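Local structure of nisin biosynthesis protein NisC (2G0D) at residues F28-T32 with Y66-L71; L37-I41 with Y63-I67; L232-I236 with A294-F300. The protein is the cyclase of nisin biosynthesis, forming the thioether rings of the lantibiotic by joining cysteine thiols to dehydrated residues of its precursor peptide. All blocks are in the same frame, centred on the assembly; numbering follows the deposited sequence.

Contact 1. Residues F28-T32 with Y66-L71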
loop_
_atom_site.group_PDB
_atom_site.type_symbol
_atom_site.label_atom_id
_atom_site.label_comp_id
_atom_site.label_asym_id
_atom_site.label_seq_id
_atom_site.Cartn_x
_atom_site.Cartn_y
_atom_site.Cartn_z
ATOM N N PHE A 28 -17.794 1.094 12.025
ATOM C CA PHE A 28 -17.206 1.022 10.674
ATOM C C PHE A 28 -15.725 0.592 10.618
ATOM O O PHE A 28 -15.320 -0.198 9.745
ATOM C CB PHE A 28 -17.395 2.393 9.995
ATOM C CG PHE A 28 -16.629 2.571 8.702
ATOM C CD1 PHE A 28 -17.252 2.336 7.471
ATOM C CD2 PHE A 28 -15.300 3.021 8.713
ATOM C CE1 PHE A 28 -16.549 2.516 6.266
ATOM C CE2 PHE A 28 -14.595 3.203 7.524
ATOM C CZ PHE A 28 -15.221 2.951 6.295
ATOM N N GLY A 29 -14.932 1.140 11.533
ATOM C CA GLY A 29 -13.493 0.907 11.562
ATOM C C GLY A 29 -13.098 -0.542 11.738
ATOM O O GLY A 29 -12.072 -0.968 11.239
ATOM N N GLU A 30 -13.927 -1.317 12.423
ATOM C CA GLU A 30 -13.547 -2.690 12.737
ATOM C C GLU A 30 -13.554 -3.659 11.547
ATOM O O GLU A 30 -13.043 -4.760 11.647
ATOM C CB GLU A 30 -14.318 -3.224 13.946
ATOM C CG GLU A 30 -15.765 -3.588 13.743
ATOM C CD GLU A 30 -16.456 -3.931 15.079
ATOM O OE1 GLU A 30 -16.132 -3.313 16.128
ATOM O OE2 GLU A 30 -17.313 -4.829 15.074
ATOM N N LEU A 31 -14.117 -3.238 10.422
ATOM C CA LEU A 31 -14.076 -4.077 9.227
ATOM C C LEU A 31 -13.012 -3.652 8.213
ATOM O O LEU A 31 -12.920 -4.231 7.144
ATOM C CB LEU A 31 -15.450 -4.161 8.564
ATOM C CG LEU A 31 -16.494 -4.824 9.455
ATOM C CD1 LEU A 31 -17.551 -3.793 9.804
ATOM C CD2 LEU A 31 -17.126 -5.982 8.754
ATOM N N THR A 32 -12.215 -2.647 8.567
ATOM C CA THR A 32 -11.221 -2.078 7.654
ATOM C C THR A 32 -9.890 -2.810 7.768
ATOM O O THR A 32 -9.515 -3.276 8.839
ATOM C CB THR A 32 -10.965 -0.575 7.952
ATOM O OG1 THR A 32 -10.307 -0.441 9.225
ATOM C CG2 THR A 32 -12.285 0.224 7.954
ATOM N N TYR A 66 -17.943 -13.193 12.093
ATOM C CA TYR A 66 -18.322 -11.886 12.626
ATOM C C TYR A 66 -18.355 -10.825 11.528
ATOM O O TYR A 66 -19.222 -9.963 11.539
ATOM C CB TYR A 66 -17.384 -11.468 13.749
ATOM C CG TYR A 66 -17.682 -10.126 14.359
ATOM C CD1 TYR A 66 -18.549 -10.016 15.443
ATOM C CD2 TYR A 66 -17.077 -8.963 13.873
ATOM C CE1 TYR A 66 -18.828 -8.778 16.022
ATOM C CE2 TYR A 66 -17.322 -7.723 14.447
ATOM C CZ TYR A 66 -18.212 -7.636 15.532
ATOM O OH TYR A 66 -18.484 -6.418 16.131
ATOM N N ILE A 67 -17.403 -10.876 10.591
ATOM C CA ILE A 67 -17.414 -9.949 9.458
ATOM C C ILE A 67 -18.627 -10.130 8.526
ATOM O O ILE A 67 -19.294 -9.143 8.204
ATOM C CB ILE A 67 -16.091 -9.977 8.628
ATOM C CG1 ILE A 67 -14.936 -9.287 9.389
ATOM C CG2 ILE A 67 -16.305 -9.305 7.277
ATOM C CD1 ILE A 67 -13.582 -9.482 8.729
ATOM N N VAL A 68 -18.910 -11.356 8.074
ATOM C CA VAL A 68 -20.067 -11.540 7.166
ATOM C C VAL A 68 -21.395 -11.137 7.826
ATOM O O VAL A 68 -22.265 -10.532 7.185
ATOM C CB VAL A 68 -20.112 -12.924 6.372
ATOM C CG1 VAL A 68 -19.046 -13.924 6.826
ATOM C CG2 VAL A 68 -21.530 -13.552 6.357
ATOM N N SER A 69 -21.516 -11.409 9.120
ATOM C CA SER A 69 -22.692 -11.006 9.876
ATOM C C SER A 69 -22.900 -9.490 9.859
ATOM O O SER A 69 -24.043 -9.016 9.740
ATOM C CB SER A 69 -22.596 -11.515 11.308
ATOM O OG SER A 69 -23.262 -10.629 12.180
ATOM N N LYS A 70 -21.802 -8.738 9.975
ATOM C CA LYS A 70 -21.862 -7.271 9.963
ATOM C C LYS A 70 -22.126 -6.721 8.570
ATOM O O LYS A 70 -22.751 -5.669 8.430
ATOM C CB LYS A 70 -20.569 -6.653 10.505
ATOM C CG LYS A 70 -20.360 -6.814 11.998
ATOM C CD LYS A 70 -21.526 -6.242 12.788
ATOM C CE LYS A 70 -21.337 -6.463 14.267
ATOM N NZ LYS A 70 -20.422 -5.420 14.784
ATOM N N LEU A 71 -21.619 -7.428 7.557
ATOM C CA LEU A 71 -21.799 -7.072 6.152
ATOM C C LEU A 71 -23.243 -7.301 5.764
ATOM O O LEU A 71 -23.843 -6.470 5.094
ATOM C CB LEU A 71 -20.903 -7.918 5.233
ATOM C CG LEU A 71 -19.393 -7.654 5.077
ATOM C CD1 LEU A 71 -18.787 -8.560 4.013
ATOM C CD2 LEU A 71 -19.095 -6.200 4.767
#

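Contact 2. Residues L37-I41 with Y63-I67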
loop_
_atom_site.group_PDB
_atom_site.type_symbol
_atom_site.label_atom_id
_atom_site.label_comp_id
_atom_site.label_asym_id
_atom_site.label_seq_id
_atom_site.Cartn_x
_atom_site.Cartn_y
_atom_site.Cartn_z
ATOM N N LEU A 37 -10.471 -5.829 11.701
ATOM C CA LEU A 37 -10.291 -7.290 11.694
ATOM C C LEU A 37 -9.509 -7.915 10.532
ATOM O O LEU A 37 -8.789 -8.868 10.735
ATOM C CB LEU A 37 -11.637 -7.994 11.855
ATOM C CG LEU A 37 -12.158 -7.930 13.293
ATOM C CD1 LEU A 37 -13.662 -8.320 13.333
ATOM C CD2 LEU A 37 -11.326 -8.841 14.226
ATOM N N PRO A 38 -9.685 -7.408 9.310
ATOM C CA PRO A 38 -8.857 -7.886 8.209
ATOM C C PRO A 38 -7.335 -7.863 8.492
ATOM O O PRO A 38 -6.641 -8.833 8.153
ATOM C CB PRO A 38 -9.244 -6.933 7.066
ATOM C CG PRO A 38 -10.710 -6.618 7.368
ATOM C CD PRO A 38 -10.682 -6.404 8.857
ATOM N N GLY A 39 -6.822 -6.789 9.099
ATOM C CA GLY A 39 -5.386 -6.729 9.510
ATOM C C GLY A 39 -5.038 -7.770 10.567
ATOM O O GLY A 39 -3.978 -8.408 10.521
ATOM N N ILE A 40 -5.970 -7.995 11.493
ATOM C CA ILE A 40 -5.793 -8.999 12.527
ATOM C C ILE A 40 -5.776 -10.428 11.966
ATOM O O ILE A 40 -4.921 -11.234 12.352
ATOM C CB ILE A 40 -6.892 -8.880 13.613
ATOM C CG1 ILE A 40 -6.954 -7.446 14.155
ATOM C CG2 ILE A 40 -6.633 -9.849 14.746
ATOM C CD1 ILE A 40 -5.610 -6.844 14.616
ATOM N N ILE A 41 -6.728 -10.727 11.072
ATOM C CA ILE A 41 -6.793 -11.993 10.356
ATOM C C ILE A 41 -5.468 -12.248 9.627
ATOM O O ILE A 41 -4.951 -13.353 9.697
ATOM C CB ILE A 41 -7.984 -12.000 9.339
ATOM C CG1 ILE A 41 -9.334 -12.071 10.090
ATOM C CG2 ILE A 41 -7.862 -13.140 8.347
ATOM C CD1 ILE A 41 -10.571 -11.639 9.235
ATOM N N TYR A 63 -13.630 -14.350 13.497
ATOM C CA TYR A 63 -13.612 -12.974 13.037
ATOM C C TYR A 63 -14.230 -12.871 11.638
ATOM O O TYR A 63 -14.870 -11.870 11.321
ATOM C CB TYR A 63 -12.181 -12.407 13.062
ATOM C CG TYR A 63 -11.511 -12.407 14.426
ATOM C CD1 TYR A 63 -12.264 -12.432 15.610
ATOM C CD2 TYR A 63 -10.122 -12.355 14.532
ATOM C CE1 TYR A 63 -11.652 -12.418 16.865
ATOM C CE2 TYR A 63 -9.498 -12.327 15.768
ATOM C CZ TYR A 63 -10.266 -12.364 16.937
ATOM O OH TYR A 63 -9.641 -12.352 18.163
ATOM N N ILE A 64 -14.039 -13.904 10.813
ATOM C CA ILE A 64 -14.660 -13.949 9.492
ATOM C C ILE A 64 -16.190 -14.044 9.601
ATOM O O ILE A 64 -16.916 -13.258 8.983
ATOM C CB ILE A 64 -14.099 -15.102 8.615
ATOM C CG1 ILE A 64 -12.650 -14.812 8.181
ATOM C CG2 ILE A 64 -14.942 -15.281 7.372
ATOM C CD1 ILE A 64 -11.928 -16.024 7.683
ATOM N N GLU A 65 -16.687 -15.000 10.384
ATOM C CA GLU A 65 -18.123 -15.094 10.583
ATOM C C GLU A 65 -18.673 -13.787 11.152
ATOM O O GLU A 65 -19.717 -13.299 10.703
ATOM C CB GLU A 65 -18.517 -16.316 11.421
ATOM C CG GLU A 65 -18.541 -17.641 10.613
ATOM C CD GLU A 65 -19.311 -17.562 9.268
ATOM O OE1 GLU A 65 -20.581 -17.669 9.266
ATOM O OE2 GLU A 65 -18.638 -17.419 8.204
ATOM N N TYR A 66 -17.943 -13.193 12.093
ATOM C CA TYR A 66 -18.322 -11.886 12.626
ATOM C C TYR A 66 -18.355 -10.825 11.528
ATOM O O TYR A 66 -19.222 -9.963 11.539
ATOM C CB TYR A 66 -17.384 -11.468 13.749
ATOM C CG TYR A 66 -17.682 -10.126 14.359
ATOM C CD1 TYR A 66 -18.549 -10.016 15.443
ATOM C CD2 TYR A 66 -17.077 -8.963 13.873
ATOM C CE1 TYR A 66 -18.828 -8.778 16.022
ATOM C CE2 TYR A 66 -17.322 -7.723 14.447
ATOM C CZ TYR A 66 -18.212 -7.636 15.532
ATOM O OH TYR A 66 -18.484 -6.418 16.131
ATOM N N ILE A 67 -17.403 -10.876 10.591
ATOM C CA ILE A 67 -17.414 -9.949 9.458
ATOM C C ILE A 67 -18.627 -10.130 8.526
ATOM O O ILE A 67 -19.294 -9.143 8.204
ATOM C CB ILE A 67 -16.091 -9.977 8.628
ATOM C CG1 ILE A 67 -14.936 -9.287 9.389
ATOM C CG2 ILE A 67 -16.305 -9.305 7.277
ATOM C CD1 ILE A 67 -13.582 -9.482 8.729
#

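Contact 3. Residues L232-I236 with A294-F300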
loop_
_atom_site.group_PDB
_atom_site.type_symbol
_atom_site.label_atom_id
_atom_site.label_comp_id
_atom_site.label_asym_id
_atom_site.label_seq_id
_atom_site.Cartn_x
_atom_site.Cartn_y
_atom_site.Cartn_z
ATOM N N LEU A 232 3.276 5.302 -17.300
ATOM C CA LEU A 232 4.367 4.889 -16.422
ATOM C C LEU A 232 5.652 5.686 -16.694
ATOM O O LEU A 232 6.271 6.203 -15.766
ATOM C CB LEU A 232 4.631 3.392 -16.618
ATOM C CG LEU A 232 5.780 2.739 -15.850
ATOM C CD1 LEU A 232 5.636 2.999 -14.341
ATOM C CD2 LEU A 232 5.865 1.239 -16.165
ATOM N N GLN A 233 6.038 5.760 -17.972
ATOM C CA GLN A 233 7.192 6.544 -18.409
ATOM C C GLN A 233 7.114 8.014 -17.978
ATOM O O GLN A 233 8.074 8.551 -17.425
ATOM C CB GLN A 233 7.339 6.451 -19.925
ATOM C CG GLN A 233 8.759 6.578 -20.393
ATOM C CD GLN A 233 9.518 5.253 -20.349
ATOM O OE1 GLN A 233 10.579 5.157 -19.716
ATOM N NE2 GLN A 233 8.990 4.235 -21.037
ATOM N N LYS A 234 5.968 8.647 -18.234
ATOM C CA LYS A 234 5.717 10.040 -17.850
ATOM C C LYS A 234 5.857 10.253 -16.339
ATOM O O LYS A 234 6.474 11.226 -15.898
ATOM C CB LYS A 234 4.330 10.486 -18.307
ATOM C CG LYS A 234 3.948 11.873 -17.808
ATOM C CD LYS A 234 2.932 12.564 -18.709
ATOM C CE LYS A 234 2.634 13.945 -18.144
ATOM N NZ LYS A 234 1.424 14.575 -18.743
ATOM N N ILE A 235 5.282 9.338 -15.559
ATOM C CA ILE A 235 5.371 9.390 -14.106
ATOM C C ILE A 235 6.840 9.366 -13.668
ATOM O O ILE A 235 7.250 10.196 -12.878
ATOM C CB ILE A 235 4.527 8.266 -13.435
ATOM C CG1 ILE A 235 3.028 8.572 -13.597
ATOM C CG2 ILE A 235 4.907 8.083 -11.941
ATOM C CD1 ILE A 235 2.107 7.447 -13.150
ATOM N N ILE A 236 7.631 8.452 -14.221
ATOM C CA ILE A 236 9.025 8.361 -13.826
ATOM C C ILE A 236 9.784 9.612 -14.261
ATOM O O ILE A 236 10.559 10.170 -13.488
ATOM C CB ILE A 236 9.702 7.068 -14.330
ATOM C CG1 ILE A 236 9.066 5.842 -13.668
ATOM C CG2 ILE A 236 11.203 7.079 -13.990
ATOM C CD1 ILE A 236 9.273 4.562 -14.448
ATOM N N ALA A 294 9.981 -3.442 -14.967
ATOM C CA ALA A 294 8.929 -3.504 -16.012
ATOM C C ALA A 294 9.374 -2.992 -17.386
ATOM O O ALA A 294 8.947 -3.540 -18.409
ATOM C CB ALA A 294 7.675 -2.753 -15.576
ATOM N N LEU A 295 10.176 -1.922 -17.392
ATOM C CA LEU A 295 10.689 -1.263 -18.616
ATOM C C LEU A 295 12.084 -1.784 -19.036
ATOM O O LEU A 295 12.646 -1.344 -20.046
ATOM C CB LEU A 295 10.717 0.279 -18.416
ATOM C CG LEU A 295 9.354 0.957 -18.140
ATOM C CD1 LEU A 295 9.476 2.412 -17.715
ATOM C CD2 LEU A 295 8.423 0.875 -19.379
ATOM N N ASP A 296 12.616 -2.746 -18.284
ATOM C CA ASP A 296 13.963 -3.276 -18.511
ATOM C C ASP A 296 15.009 -2.138 -18.603
ATOM O O ASP A 296 15.785 -2.034 -19.551
ATOM C CB ASP A 296 14.004 -4.219 -19.732
ATOM C CG ASP A 296 15.290 -5.045 -19.800
ATOM O OD1 ASP A 296 15.925 -5.257 -18.737
ATOM O OD2 ASP A 296 15.662 -5.489 -20.917
ATOM N N ASN A 297 14.993 -1.275 -17.591
ATOM C CA ASN A 297 15.909 -0.147 -17.511
ATOM C C ASN A 297 16.825 -0.355 -16.301
ATOM O O ASN A 297 16.364 -0.336 -15.168
ATOM C CB ASN A 297 15.111 1.154 -17.429
ATOM C CG ASN A 297 15.979 2.376 -17.530
ATOM O OD1 ASN A 297 16.988 2.498 -16.840
ATOM N ND2 ASN A 297 15.608 3.288 -18.418
ATOM N N ASP A 298 18.111 -0.587 -16.546
ATOM C CA ASP A 298 19.059 -0.910 -15.471
ATOM C C ASP A 298 19.311 0.304 -14.605
ATOM O O ASP A 298 19.552 0.169 -13.411
ATOM C CB ASP A 298 20.408 -1.420 -16.015
ATOM C CG ASP A 298 20.369 -2.888 -16.460
ATOM O OD1 ASP A 298 19.453 -3.626 -16.045
ATOM O OD2 ASP A 298 21.275 -3.298 -17.244
ATOM N N TYR A 299 19.284 1.478 -15.233
ATOM C CA TYR A 299 19.479 2.751 -14.548
ATOM C C TYR A 299 18.406 2.985 -13.464
ATOM O O TYR A 299 18.746 3.330 -12.322
ATOM C CB TYR A 299 19.518 3.919 -15.556
ATOM C CG TYR A 299 19.375 5.296 -14.914
ATOM C CD1 TYR A 299 20.420 5.855 -14.166
ATOM C CD2 TYR A 299 18.182 6.024 -15.029
ATOM C CE1 TYR A 299 20.288 7.117 -13.555
ATOM C CE2 TYR A 299 18.038 7.271 -14.427
ATOM C CZ TYR A 299 19.096 7.812 -13.693
ATOM O OH TYR A 299 18.952 9.046 -13.096
ATOM N N PHE A 300 17.134 2.801 -13.816
ATOM C CA PHE A 300 16.031 2.920 -12.833
ATOM C C PHE A 300 16.192 1.932 -11.681
ATOM O O PHE A 300 15.978 2.288 -10.532
ATOM C CB PHE A 300 14.652 2.679 -13.471
ATOM C CG PHE A 300 14.236 3.712 -14.506
ATOM C CD1 PHE A 300 14.794 4.983 -14.530
ATOM C CD2 PHE A 300 13.230 3.413 -15.410
ATOM C CE1 PHE A 300 14.390 5.938 -15.478
ATOM C CE2 PHE A 300 12.811 4.352 -16.366
ATOM C CZ PHE A 300 13.394 5.622 -16.393
#

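Contact 1. Residues F28-T32 with Y66-L71
Leu-31 meets Ile-67, Lys-70 and Leu-71 where a short 3-10 turn leans on helix 53-74. This helix belongs to the alpha toroid of the LanC fold, and the turn leads from helix 3-20 into helix 37-45. The apolar part rests on one methyl, Leu-31 CD2. Leu-31 CG stands opposite the carbonyl carbon (chi1 -63°), and its CB is directed toward the helix. Leu-31 CD2 lies 3.7 Å from Ile-67 CG2. The two side chains run past each other in opposite directions. The same Leu-31 CD2 is 3.9 Å from Lys-70 CB. Leu-31 CD2 is a longer 4.5 Å from Leu-71 CD2.

The charged part lies beside it. Glu-30 stretches out beyond CG and brings its carboxylate to the rim of the Tyr-66 ring. Its CD lies in the plane of that ring, and the carboxylate and ring planes are 41° apart. Lys-70 folds back along its own helix, with bends at chi2 and chi4. Its CG lies over one face of the Tyr-66 ring, 4.0 Å above the plane and toward the rim. Lys-70 NZ makes a salt bridge with Glu-30 OE2 at 3.2 Å, weak as a hydrogen bond. The place of Glu-30 OE2 is doubtful, because it and the phenol oxygen of Tyr-66 are modelled too close together. Trp-15 and Arg-18 of helix 3-20 also touch Glu-30.

The hydrogen bonds inside the turn hold its shape. Gly-29 O accepts twice from Thr-32. Thr-32 N bonds to Gly-29 O at 3.2 Å. Thr-32 OG1 reaches the same Gly-29 O at 2.7 Å, in the carbonyl plane on a lone pair, with a C=O...OG1 angle of 141°.

Contact 2. Residues L37-I41 with Y63-I67
Leu-37 wedges between two tyrosines of the facing helix, Tyr-63 and Tyr-66. Helices 37-45 and 53-74 follow each other in the chain and form an antiparallel helical hairpin of the alpha toroid. Their axes here run at 157° and come within 10.6 Å. Leu-37 CD2 sits over one face of the Tyr-63 ring in a CH-pi contact, 3.9 Å from its centroid and 23° off the normal. The other methyl turns to Tyr-66, and Leu-37 CD1 lies 3.5 Å from Tyr-66 CD2. Ile-40 CG2 approaches Tyr-63 CE2 at 3.9 Å. No hydrogen bond crosses the interface.

Further along, Ile-41 CD1 and Ile-67 CD1 meet tip to tip at 3.7 Å. With CG1 beside the backbone N (chi1 -71°) and the chain extended beyond it, Ile-41 CD1 reaches the second helix. There it also touches Ile-64.

The next shell holds Tyr-63 and closes the core. Helix 3-20 supplies Trp-15, which touches Leu-37, Ile-40 and Tyr-63, and Asp-16, whose OD1 is hydrogen-bonded to Tyr-63 OH. Helix 85-92 covers Pro-38 and Ile-67 with Ile-88. Ile-67 CD1 also lies 4.0 Å from Leu-37 CB.

Contact 3. Residues L232-I236 with A294-F300
Ile-236 packs against Leu-295 and Phe-300, joining helix 226-242 of the alpha toroid to the tight link between helices 281-294 and 298-314. The bond from its CA to its CB is directed toward that link, and the side chain branches at CB. The methyl branch CG2 stands anti to the backbone N, CG1 having chi1 -65°. CG2 lies over one face of the Phe-300 ring, toward its rim. This is a CH-pi contact, 3.8 Å from Ile-236 CG2 to the ring centroid and 23° off the normal. Ile-236 CG2 is 3.6 Å from Phe-300 CZ. The other branch runs through CG1 to CD1. Ile-236 CD1 meets Leu-295 CD1 tip to tip at 3.9 Å and also approaches Phe-300 CE2.

The tip of Leu-295 meets those of both Ile-236 and Leu-232. Leu-232 CD2 is 4.0 Å from Leu-295 CG. On the exposed side Gln-233 bends at chi2 and brings its amide obliquely across the Leu-295 methyls. Gln-233 OE1 also stands at the edge of the Phe-300 ring, near its plane. No hydrogen bond joins the two segments. Nearby, Tyr-299 OH is hydrogen-bonded to Glu-240 OE1 of helix 226-242 and adds a polar tie.

The link turns sharply. Asp-296 leaves the helical conformation with positive phi, and Asn-297 is the N-cap of the next helix. The Asn-297 amide serves twice. Its ND2 lies 3.6 Å above the plane of the Phe-300 ring, on the face opposite Ile-236 CG2. Asn-297 OD1 accepts the capping bond from Phe-300 N at 3.0 Å, with a nearly straight N-H...O angle of 162°.

In the fold
From the N terminus the chain leaves helix 3-20 and enters the turn of contact 1. Helix 37-45 follows, and Glu-30 O probably accepts a hydrogen bond from Leu-37 N. Helix 53-74 then returns and closes both loops. The loop of contact 2 lies within that of contact 1, and they share Tyr-66 and Ile-67. Their centres are about 7 Å apart. Contact 3 opens only later and closes a separate loop. Its centre is about 40 Å from that of contact 1. Contacts 1 and 2 hold one side of the toroid, the turn and its two helices; contact 3 joins helix 226-242 to the link after helix 281-294 on the other.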